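PDB 5L2L: Nab2p from Saccharomyces cerevisiae YJM1574, which binds the poly(A) tails of mRNAs through zinc fingers, protecting them from exosomal degradation and helping to control tail length and nuclear export. Local coordinates for residues F[22-34]-F[37-49]. Numbering follows the deposited sequence.
With ZN (zinc ion), chain T; ZN (zinc ion), chain S; nucleotides of chain H.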
ATOM      1  N   TYR F  22      12.584  11.334   3.811  1.00 17.90           N
ATOM      2  CA  TYR F  22      12.246  11.821   5.148  1.00 18.38           C
ATOM      3  C   TYR F  22      12.452  10.745   6.232  1.00 18.65           C
ATOM      4  O   TYR F  22      12.751   9.578   5.949  1.00 18.26           O
ATOM      5  CB  TYR F  22      10.801  12.350   5.134  1.00 18.97           C
ATOM      6  CG  TYR F  22      10.618  13.531   4.207  1.00 22.19           C
ATOM      7  CD1 TYR F  22      11.157  14.770   4.521  1.00 27.26           C
ATOM      8  CD2 TYR F  22       9.934  13.404   3.003  1.00 24.46           C
ATOM      9  CE1 TYR F  22      10.995  15.858   3.671  1.00 30.61           C
ATOM     10  CE2 TYR F  22       9.764  14.500   2.149  1.00 27.27           C
ATOM     11  CZ  TYR F  22      10.300  15.713   2.498  1.00 33.08           C
ATOM     12  OH  TYR F  22      10.143  16.794   1.659  1.00 42.03           O
ATOM     13  N   ARG F  23      12.305  11.161   7.498  1.00 18.09           N
ATOM     14  CA  ARG F  23      12.480  10.263   8.650  1.00 18.16           C
ATOM     15  C   ARG F  23      11.184   9.511   8.939  1.00 18.30           C
ATOM     16  O   ARG F  23      10.094  10.089   8.885  1.00 20.05           O
ATOM     17  CB  ARG F  23      12.897  11.028   9.915  1.00 21.23           C
ATOM     18  CG  ARG F  23      14.344  11.512   9.948  1.00 23.97           C
ATOM     19  CD  ARG F  23      14.879  11.722  11.412  1.00 21.18           C
ATOM     20  NE  ARG F  23      14.366  12.945  12.022  1.00 19.64           N
ATOM     21  CZ  ARG F  23      14.768  13.452  13.186  1.00 21.33           C
ATOM     22  NH1 ARG F  23      15.718  12.855  13.914  1.00 22.70           N
ATOM     23  NH2 ARG F  23      14.218  14.575  13.626  1.00 22.92           N
ATOM     24  N   HIS F  24      11.314   8.227   9.287  1.00 18.08           N
ATOM     25  CA  HIS F  24      10.179   7.330   9.508  1.00 18.28           C
ATOM     26  C   HIS F  24      10.178   6.790  10.938  1.00 19.31           C
ATOM     27  O   HIS F  24      11.132   6.123  11.369  1.00 20.57           O
ATOM     28  CB  HIS F  24      10.196   6.173   8.500  1.00 19.37           C
ATOM     29  CG  HIS F  24      10.060   6.618   7.074  1.00 18.40           C
ATOM     30  ND1 HIS F  24      11.139   7.001   6.310  1.00 18.78           N
ATOM     31  CD2 HIS F  24       8.964   6.797   6.292  1.00 18.00           C
ATOM     32  CE1 HIS F  24      10.717   7.373   5.109  1.00 17.72           C
ATOM     33  NE2 HIS F  24       9.396   7.276   5.080  1.00 17.97           N
ATOM     34  N   ALA F  25       9.086   7.036  11.655  1.00 19.17           N
ATOM     35  CA  ALA F  25       8.932   6.517  13.012  1.00 19.30           C
ATOM     36  C   ALA F  25       8.464   5.060  12.986  1.00 20.18           C
ATOM     37  O   ALA F  25       7.545   4.703  12.236  1.00 22.49           O
ATOM     38  CB  ALA F  25       7.939   7.387  13.800  1.00 20.09           C
ATOM     39  N   ARG F  26       9.096   4.220  13.816  1.00 20.49           N
ATOM     40  CA  ARG F  26       8.676   2.837  14.040  1.00 21.16           C
ATOM     41  C   ARG F  26       8.228   2.598  15.475  1.00 23.35           C
ATOM     42  O   ARG F  26       7.936   1.448  15.840  1.00 23.53           O
ATOM     43  CB  ARG F  26       9.804   1.853  13.690  1.00 24.75           C
ATOM     44  CG  ARG F  26      10.297   2.000  12.290  1.00 27.09           C
ATOM     45  CD  ARG F  26      10.980   0.741  11.779  1.00 29.81           C
ATOM     46  NE  ARG F  26      12.052   0.246  12.638  1.00 33.78           N
ATOM     47  CZ  ARG F  26      13.266   0.781  12.706  1.00 35.94           C
ATOM     48  NH1 ARG F  26      13.559   1.855  11.995  1.00 36.80           N
ATOM     49  NH2 ARG F  26      14.183   0.254  13.496  1.00 37.62           N
ATOM     50  N   SER F  27       8.168   3.645  16.294  1.00 21.98           N
ATOM     51  CA  SER F  27       7.657   3.575  17.658  1.00 22.41           C
ATOM     52  C   SER F  27       6.571   4.627  17.861  1.00 24.02           C
ATOM     53  O   SER F  27       6.650   5.733  17.320  1.00 24.84           O
ATOM     54  CB  SER F  27       8.781   3.814  18.673  1.00 24.29           C
ATOM     55  OG  SER F  27       8.290   3.758  19.999  1.00 24.90           O
ATOM     56  N   HIS F  28       5.561   4.282  18.670  1.00 25.48           N
ATOM     57  CA  HIS F  28       4.567   5.265  19.088  1.00 27.83           C
ATOM     58  C   HIS F  28       5.106   6.220  20.145  1.00 27.00           C
ATOM     59  O   HIS F  28       4.447   7.227  20.436  1.00 27.14           O
ATOM     60  CB  HIS F  28       3.307   4.570  19.641  1.00 32.74           C
ATOM     61  CG  HIS F  28       2.634   3.644  18.669  1.00 40.06           C
ATOM     62  ND1 HIS F  28       1.731   4.087  17.726  1.00 44.83           N
ATOM     63  CD2 HIS F  28       2.731   2.302  18.495  1.00 42.76           C
ATOM     64  CE1 HIS F  28       1.294   3.059  17.018  1.00 45.52           C
ATOM     65  NE2 HIS F  28       1.889   1.965  17.463  1.00 45.23           N
ATOM     66  N   ILE F  29       6.276   5.921  20.722  1.00 26.99           N
ATOM     67  CA  ILE F  29       6.897   6.774  21.731  1.00 27.14           C
ATOM     68  C   ILE F  29       7.460   8.024  21.065  1.00 27.27           C
ATOM     69  O   ILE F  29       8.156   7.945  20.044  1.00 26.44           O
ATOM     70  CB  ILE F  29       7.989   5.992  22.482  1.00 29.46           C
ATOM     71  CG1 ILE F  29       7.371   4.833  23.268  1.00 31.29           C
ATOM     72  CG2 ILE F  29       8.784   6.906  23.434  1.00 31.28           C
ATOM     73  CD1 ILE F  29       8.393   3.852  23.864  1.00 32.92           C
ATOM     74  N   MET F  30       7.171   9.193  21.643  1.00 27.23           N
ATOM     75  CA  MET F  30       7.690  10.435  21.085  1.00 28.79           C
ATOM     76  C   MET F  30       9.140  10.664  21.542  1.00 28.36           C
ATOM     77  O   MET F  30       9.489  10.470  22.717  1.00 28.63           O
ATOM     78  CB  MET F  30       6.779  11.608  21.466  1.00 31.72           C
ATOM     79  CG  MET F  30       5.373  11.575  20.752  1.00 33.33           C
ATOM     80  SD  MET F  30       4.301  12.973  21.182  1.00 40.82           S
ATOM     81  CE  MET F  30       2.752  12.490  20.397  1.00 38.10           C
ATOM     82  N   CYS F  31       9.992  11.054  20.589  1.00 25.38           N
ATOM     83  CA  CYS F  31      11.416  11.227  20.873  1.00 25.87           C
ATOM     84  C   CYS F  31      11.628  12.242  21.995  1.00 27.98           C
ATOM     85  O   CYS F  31      11.034  13.326  21.992  1.00 28.23           O
ATOM     86  CB  CYS F  31      12.164  11.678  19.614  1.00 24.88           C
ATOM     87  SG  CYS F  31      13.969  11.847  19.870  1.00 24.67           S
ATOM     88  N   ARG F  32      12.502  11.896  22.949  1.00 30.99           N
ATOM     89  CA  ARG F  32      12.739  12.760  24.102  1.00 35.51           C
ATOM     90  C   ARG F  32      13.370  14.091  23.714  1.00 34.33           C
ATOM     91  O   ARG F  32      13.302  15.043  24.502  1.00 35.11           O
ATOM     92  CB  ARG F  32      13.627  12.040  25.127  1.00 40.79           C
ATOM     93  CG  ARG F  32      14.967  11.569  24.576  1.00 48.89           C
ATOM     94  CD  ARG F  32      15.897  11.062  25.681  1.00 58.05           C
ATOM     95  NE  ARG F  32      15.566   9.710  26.140  1.00 67.90           N
ATOM     96  CZ  ARG F  32      16.241   8.607  25.825  1.00 79.60           C
ATOM     97  NH1 ARG F  32      17.307   8.660  25.035  1.00 77.96           N
ATOM     98  NH2 ARG F  32      15.849   7.434  26.306  1.00 94.29           N
ATOM     99  N   GLU F  33      14.000  14.175  22.540  1.00 33.63           N
ATOM    100  CA  GLU F  33      14.589  15.414  22.036  1.00 36.04           C
ATOM    101  C   GLU F  33      13.633  16.220  21.163  1.00 33.57           C
ATOM    102  O   GLU F  33      13.987  17.332  20.743  1.00 33.28           O
ATOM    103  CB  GLU F  33      15.853  15.116  21.218  1.00 41.71           C
ATOM    104  CG  GLU F  33      16.902  14.291  21.944  1.00 49.21           C
ATOM    105  CD  GLU F  33      17.438  14.988  23.169  1.00 56.25           C
ATOM    106  OE1 GLU F  33      17.527  14.330  24.232  1.00 59.39           O
ATOM    107  OE2 GLU F  33      17.759  16.194  23.071  1.00 57.58           O
ATOM    108  N   GLY F  34      12.453  15.684  20.862  1.00 31.42           N
ATOM    109  CA  GLY F  34      11.447  16.435  20.122  1.00 30.06           C
ATOM    110  C   GLY F  34      11.950  16.913  18.772  1.00 29.08           C
ATOM    111  O   GLY F  34      12.679  16.208  18.059  1.00 30.03           O
ATOM    112  N   CYS F  37      15.832  16.865  17.681  1.00 29.49           N
ATOM    113  CA  CYS F  37      16.597  15.646  17.410  1.00 27.28           C
ATOM    114  C   CYS F  37      17.285  15.727  16.051  1.00 26.41           C
ATOM    115  O   CYS F  37      16.629  15.994  15.036  1.00 27.90           O
ATOM    116  CB  CYS F  37      15.680  14.421  17.448  1.00 26.39           C
ATOM    117  SG  CYS F  37      16.559  12.850  17.185  1.00 24.62           S
ATOM    118  N   THR F  38      18.604  15.476  16.020  1.00 26.07           N
ATOM    119  CA  THR F  38      19.363  15.509  14.771  1.00 27.27           C
ATOM    120  C   THR F  38      19.901  14.145  14.327  1.00 25.82           C
ATOM    121  O   THR F  38      20.753  14.095  13.430  1.00 27.26           O
ATOM    122  CB  THR F  38      20.534  16.487  14.882  1.00 31.09           C
ATOM    123  OG1 THR F  38      21.345  16.136  16.004  1.00 32.24           O
ATOM    124  CG2 THR F  38      20.050  17.902  15.044  1.00 32.70           C
ATOM    125  N   ARG F  39      19.436  13.044  14.916  1.00 24.64           N
ATOM    126  CA  ARG F  39      19.869  11.708  14.503  1.00 24.75           C
ATOM    127  C   ARG F  39      19.078  11.262  13.276  1.00 22.21           C
ATOM    128  O   ARG F  39      17.859  11.079  13.347  1.00 23.71           O
ATOM    129  CB  ARG F  39      19.702  10.704  15.647  1.00 24.15           C
ATOM    130  CG  ARG F  39      20.027   9.271  15.228  1.00 26.52           C
ATOM    131  CD  ARG F  39      20.004   8.249  16.366  1.00 27.08           C
ATOM    132  NE  ARG F  39      20.225   6.919  15.811  1.00 26.44           N
ATOM    133  CZ  ARG F  39      20.525   5.818  16.497  1.00 27.23           C
ATOM    134  NH1 ARG F  39      20.656   5.835  17.823  1.00 28.29           N
ATOM    135  NH2 ARG F  39      20.706   4.686  15.824  1.00 28.86           N
ATOM    136  N   ILE F  40      19.767  11.041  12.153  1.00 21.67           N
ATOM    137  CA  ILE F  40      19.033  10.945  10.884  1.00 21.81           C
ATOM    138  C   ILE F  40      18.210   9.646  10.785  1.00 22.49           C
ATOM    139  O   ILE F  40      17.156   9.621  10.122  1.00 22.04           O
ATOM    140  CB  ILE F  40      20.014  11.122   9.700  1.00 23.57           C
ATOM    141  CG1 ILE F  40      19.263  11.312   8.371  1.00 24.21           C
ATOM    142  CG2 ILE F  40      20.966   9.947   9.609  1.00 25.16           C
ATOM    143  CD1 ILE F  40      18.380  12.594   8.310  1.00 24.40           C
ATOM    144  N   ASP F  41      18.630   8.571  11.454  1.00 23.01           N
ATOM    145  CA  ASP F  41      17.891   7.309  11.438  1.00 22.74           C
ATOM    146  C   ASP F  41      17.067   7.074  12.716  1.00 23.47           C
ATOM    147  O   ASP F  41      16.656   5.934  12.978  1.00 23.46           O
ATOM    148  CB  ASP F  41      18.856   6.141  11.222  1.00 27.16           C
ATOM    149  CG  ASP F  41      19.792   5.938  12.402  1.00 27.51           C
ATOM    150  OD1 ASP F  41      20.185   6.944  13.029  1.00 27.51           O
ATOM    151  OD2 ASP F  41      20.136   4.775  12.701  1.00 30.01           O
ATOM    152  N   CYS F  42      16.802   8.118  13.504  1.00 22.36           N
ATOM    153  CA  CYS F  42      16.018   7.954  14.734  1.00 22.75           C
ATOM    154  C   CYS F  42      14.641   7.355  14.433  1.00 22.99           C
ATOM    155  O   CYS F  42      13.943   7.803  13.517  1.00 23.25           O
ATOM    156  CB  CYS F  42      15.862   9.303  15.445  1.00 23.32           C
ATOM    157  SG  CYS F  42      15.056   9.217  17.082  1.00 22.79           S
ATOM    158  N   LEU F  43      14.243   6.342  15.211  1.00 21.47           N
ATOM    159  CA  LEU F  43      12.988   5.634  14.969  1.00 20.77           C
ATOM    160  C   LEU F  43      11.819   6.135  15.814  1.00 19.86           C
ATOM    161  O   LEU F  43      10.701   5.628  15.657  1.00 19.50           O
ATOM    162  CB  LEU F  43      13.178   4.122  15.193  1.00 21.70           C
ATOM    163  CG  LEU F  43      13.581   3.556  16.554  1.00 23.79           C
ATOM    164  CD1 LEU F  43      12.405   3.541  17.562  1.00 23.54           C
ATOM    165  CD2 LEU F  43      14.123   2.139  16.341  1.00 25.71           C
ATOM    166  N   PHE F  44      12.045   7.094  16.705  1.00 19.57           N
ATOM    167  CA  PHE F  44      10.997   7.617  17.576  1.00 19.72           C
ATOM    168  C   PHE F  44      10.257   8.774  16.890  1.00 19.74           C
ATOM    169  O   PHE F  44      10.705   9.319  15.886  1.00 21.99           O
ATOM    170  CB  PHE F  44      11.612   8.038  18.919  1.00 21.91           C
ATOM    171  CG  PHE F  44      12.173   6.867  19.698  1.00 22.31           C
ATOM    172  CD1 PHE F  44      11.355   6.105  20.523  1.00 23.75           C
ATOM    173  CD2 PHE F  44      13.510   6.494  19.566  1.00 22.94           C
ATOM    174  CE1 PHE F  44      11.863   5.000  21.212  1.00 24.95           C
ATOM    175  CE2 PHE F  44      14.007   5.403  20.250  1.00 23.90           C
ATOM    176  CZ  PHE F  44      13.186   4.661  21.077  1.00 24.30           C
ATOM    177  N   GLY F  45       9.094   9.126  17.437  1.00 21.36           N
ATOM    178  CA  GLY F  45       8.239  10.137  16.796  1.00 20.50           C
ATOM    179  C   GLY F  45       8.713  11.569  17.040  1.00 21.88           C
ATOM    180  O   GLY F  45       9.117  11.934  18.144  1.00 24.87           O
ATOM    181  N   HIS F  46       8.655  12.380  15.985  1.00 20.70           N
ATOM    182  CA  HIS F  46       8.955  13.806  16.029  1.00 20.51           C
ATOM    183  C   HIS F  46       7.812  14.588  15.392  1.00 19.41           C
ATOM    184  O   HIS F  46       7.086  14.058  14.541  1.00 18.05           O
ATOM    185  CB  HIS F  46      10.271  14.154  15.299  1.00 20.85           C
ATOM    186  CG  HIS F  46      11.418  13.227  15.599  1.00 20.44           C
ATOM    187  ND1 HIS F  46      11.699  12.116  14.833  1.00 20.89           N
ATOM    188  CD2 HIS F  46      12.353  13.252  16.578  1.00 20.22           C
ATOM    189  CE1 HIS F  46      12.751  11.489  15.332  1.00 20.96           C
ATOM    190  NE2 HIS F  46      13.170  12.160  16.392  1.00 20.74           N
ATOM    191  N   PRO F  47       7.656  15.870  15.747  1.00 20.35           N
ATOM    192  CA  PRO F  47       6.561  16.669  15.180  1.00 20.27           C
ATOM    193  C   PRO F  47       6.616  16.773  13.657  1.00 20.16           C
ATOM    194  O   PRO F  47       7.677  17.010  13.065  1.00 21.60           O
ATOM    195  CB  PRO F  47       6.750  18.045  15.832  1.00 22.34           C
ATOM    196  CG  PRO F  47       7.495  17.787  17.093  1.00 22.76           C
ATOM    197  CD  PRO F  47       8.410  16.628  16.766  1.00 21.73           C
ATOM    198  N   ILE F  48       5.421  16.622  13.021  1.00 19.80           N
ATOM    199  CA  ILE F  48       5.230  16.848  11.588  1.00 20.21           C
ATOM    200  C   ILE F  48       4.870  18.309  11.357  1.00 22.08           C
ATOM    201  O   ILE F  48       4.044  18.879  12.083  1.00 21.85           O
ATOM    202  CB  ILE F  48       4.125  15.931  11.030  1.00 20.27           C
ATOM    203  CG1 ILE F  48       4.479  14.445  11.188  1.00 18.96           C
ATOM    204  CG2 ILE F  48       3.845  16.261   9.566  1.00 21.31           C
ATOM    205  CD1 ILE F  48       3.247  13.543  11.044  1.00 19.40           C
ATOM    206  N   ASN F  49       5.434  18.908  10.307  1.00 24.28           N
ATOM    207  CA  ASN F  49       5.215  20.332  10.021  1.00 28.26           C
ATOM    208  C   ASN F  49       3.965  20.542   9.152  1.00 26.13           C
ATOM    209  O   ASN F  49       4.023  21.061   8.031  1.00 28.48           O
ATOM    210  CB  ASN F  49       6.459  20.925   9.358  1.00 33.41           C
ATOM    211  CG  ASN F  49       7.671  20.933  10.286  1.00 39.86           C
ATOM    212  OD1 ASN F  49       7.547  21.162  11.498  1.00 41.61           O
ATOM    213  ND2 ASN F  49       8.856  20.678   9.719  1.00 42.43           N
TER
HETATM  214 ZN    ZN T 502      14.715  11.468  17.638  1.00 23.04          ZN
HETATM  215 ZN    ZN S 501       8.207   8.317   3.701  1.00 17.11          ZN
ATOM    216  P     A H  11      18.264   3.199  25.507  1.00 47.25           P
ATOM    217  OP1   A H  11      18.443   4.593  25.997  1.00 49.54           O
ATOM    218  OP2   A H  11      19.128   2.098  25.988  1.00 47.67           O
ATOM    219  O5'   A H  11      16.760   2.787  25.812  1.00 44.56           O
ATOM    220  C5'   A H  11      16.209   2.927  27.115  1.00 43.43           C
ATOM    221  C4'   A H  11      14.731   3.202  27.056  1.00 42.11           C
ATOM    222  O4'   A H  11      14.521   4.520  26.473  1.00 40.91           O
ATOM    223  C3'   A H  11      13.938   2.233  26.189  1.00 41.86           C
ATOM    224  O3'   A H  11      12.609   2.121  26.700  1.00 44.14           O
ATOM    225  C2'   A H  11      13.928   2.939  24.835  1.00 40.02           C
ATOM    226  O2'   A H  11      12.891   2.534  23.969  1.00 40.54           O
ATOM    227  C1'   A H  11      13.791   4.401  25.260  1.00 38.52           C
ATOM    228  N9    A H  11      14.344   5.382  24.318  1.00 35.72           N
ATOM    229  C8    A H  11      15.557   5.351  23.672  1.00 36.01           C
ATOM    230  N7    A H  11      15.798   6.404  22.925  1.00 35.15           N
ATOM    231  C5    A H  11      14.667   7.192  23.099  1.00 33.61           C
ATOM    232  C6    A H  11      14.300   8.447  22.584  1.00 32.90           C
ATOM    233  N6    A H  11      15.041   9.153  21.725  1.00 31.27           N
ATOM    234  N1    A H  11      13.110   8.955  22.962  1.00 32.99           N
ATOM    235  C2    A H  11      12.350   8.252  23.811  1.00 32.27           C
ATOM    236  N3    A H  11      12.581   7.064  24.362  1.00 33.21           N
ATOM    237  C4    A H  11      13.777   6.585  23.969  1.00 34.35           C
ATOM    238  P     A H  10      19.513  -1.654  21.264  1.00 43.48           P
ATOM    239  OP1   A H  10      20.381  -2.428  20.345  1.00 46.65           O
ATOM    240  OP2   A H  10      19.304  -2.149  22.649  1.00 46.35           O
ATOM    241  O5'   A H  10      20.059  -0.162  21.309  1.00 43.23           O
ATOM    242  C5'   A H  10      20.429   0.466  22.532  1.00 41.83           C
ATOM    243  C4'   A H  10      19.902   1.877  22.614  1.00 40.43           C
ATOM    244  O4'   A H  10      19.885   2.466  21.279  1.00 38.95           O
ATOM    245  C3'   A H  10      18.477   2.007  23.152  1.00 40.42           C
ATOM    246  O3'   A H  10      18.352   3.221  23.899  1.00 44.19           O
ATOM    247  C2'   A H  10      17.649   2.110  21.871  1.00 37.15           C
ATOM    248  O2'   A H  10      16.387   2.719  22.038  1.00 35.43           O
ATOM    249  C1'   A H  10      18.577   2.942  20.994  1.00 36.09           C
ATOM    250  N9    A H  10      18.328   2.847  19.549  1.00 33.00           N
ATOM    251  C8    A H  10      18.537   1.773  18.724  1.00 32.04           C
ATOM    252  N7    A H  10      18.226   1.987  17.470  1.00 31.87           N
ATOM    253  C5    A H  10      17.762   3.296  17.448  1.00 29.38           C
ATOM    254  C6    A H  10      17.293   4.123  16.406  1.00 26.86           C
ATOM    255  N6    A H  10      17.179   3.751  15.125  1.00 25.87           N
ATOM    256  N1    A H  10      16.917   5.380  16.727  1.00 25.80           N
ATOM    257  C2    A H  10      17.031   5.778  18.008  1.00 27.53           C
ATOM    258  N3    A H  10      17.473   5.098  19.067  1.00 28.30           N
ATOM    259  C4    A H  10      17.824   3.844  18.723  1.00 29.77           C
TER
HETATM  260  O   HOH W   1      14.336   7.833  10.629  1.00 29.29           O
HETATM  261  O   HOH W   2      16.311   3.354  11.773  1.00 37.27           O
HETATM  262  O   HOH W   3       8.916  14.115  19.825  1.00 32.46           O
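Met30 and Gly45 form a single beta bridge, their CA atoms 4.3 Å apart, with Gly45 N donating almost straight (177°) to Ile29 O and Cys31 N to Gly45 O. Two residues earlier in 37-49, Leu43 O accepts from both Arg26 N and Ser27 N. Cys31, Cys37, Cys42 and His46 bind one zinc ion, the last through NE2 at 2.1 Å; this is the CCCH site of the sixth finger. Arg23, from the fifth finger, lies flat on the imidazole of His46: the planes differ by only 9°, and His46 CE1 faces the guanidinium centre, 3.5 Å from Arg23 CZ. Bending at chi3 (-76°) turns the guanidinium onto that ring, where Arg23 NH1 reaches Arg39 O at 2.8 Å, from above the carbonyl plane and on the face opposite Cys42 N. The same NH1 makes a weak bond to Cys37 SG, and NH2 another to Cys37 O, while Leu6 O holds NE and Gln8 OE1 is hydrogen-bonded to His46 ND1. Were Arg23 an alanine, this face of His46 would probably lose its cover and Arg39 O its side-chain donor, weakening the join between the two fingers. On the RNA side, Phe44 lays one face against the base of A11 of chain H, Phe44 CE2 lying 3.4 Å from A11 C5, and has Leu43 CD1 over the opposite face; Ile29 O lies at the ring edge. Arg32 lays its guanidinium on the other side of that adenine, whose N1 accepts from Arg32 N and whose N6 donates to Cys31 SG. The Arg39 guanidinium, on an extended chain and held side-on by Asp41, lies with one face over the base of A10 of chain H, which is read by Leu43 N at N1 and by Asp41 O at N6.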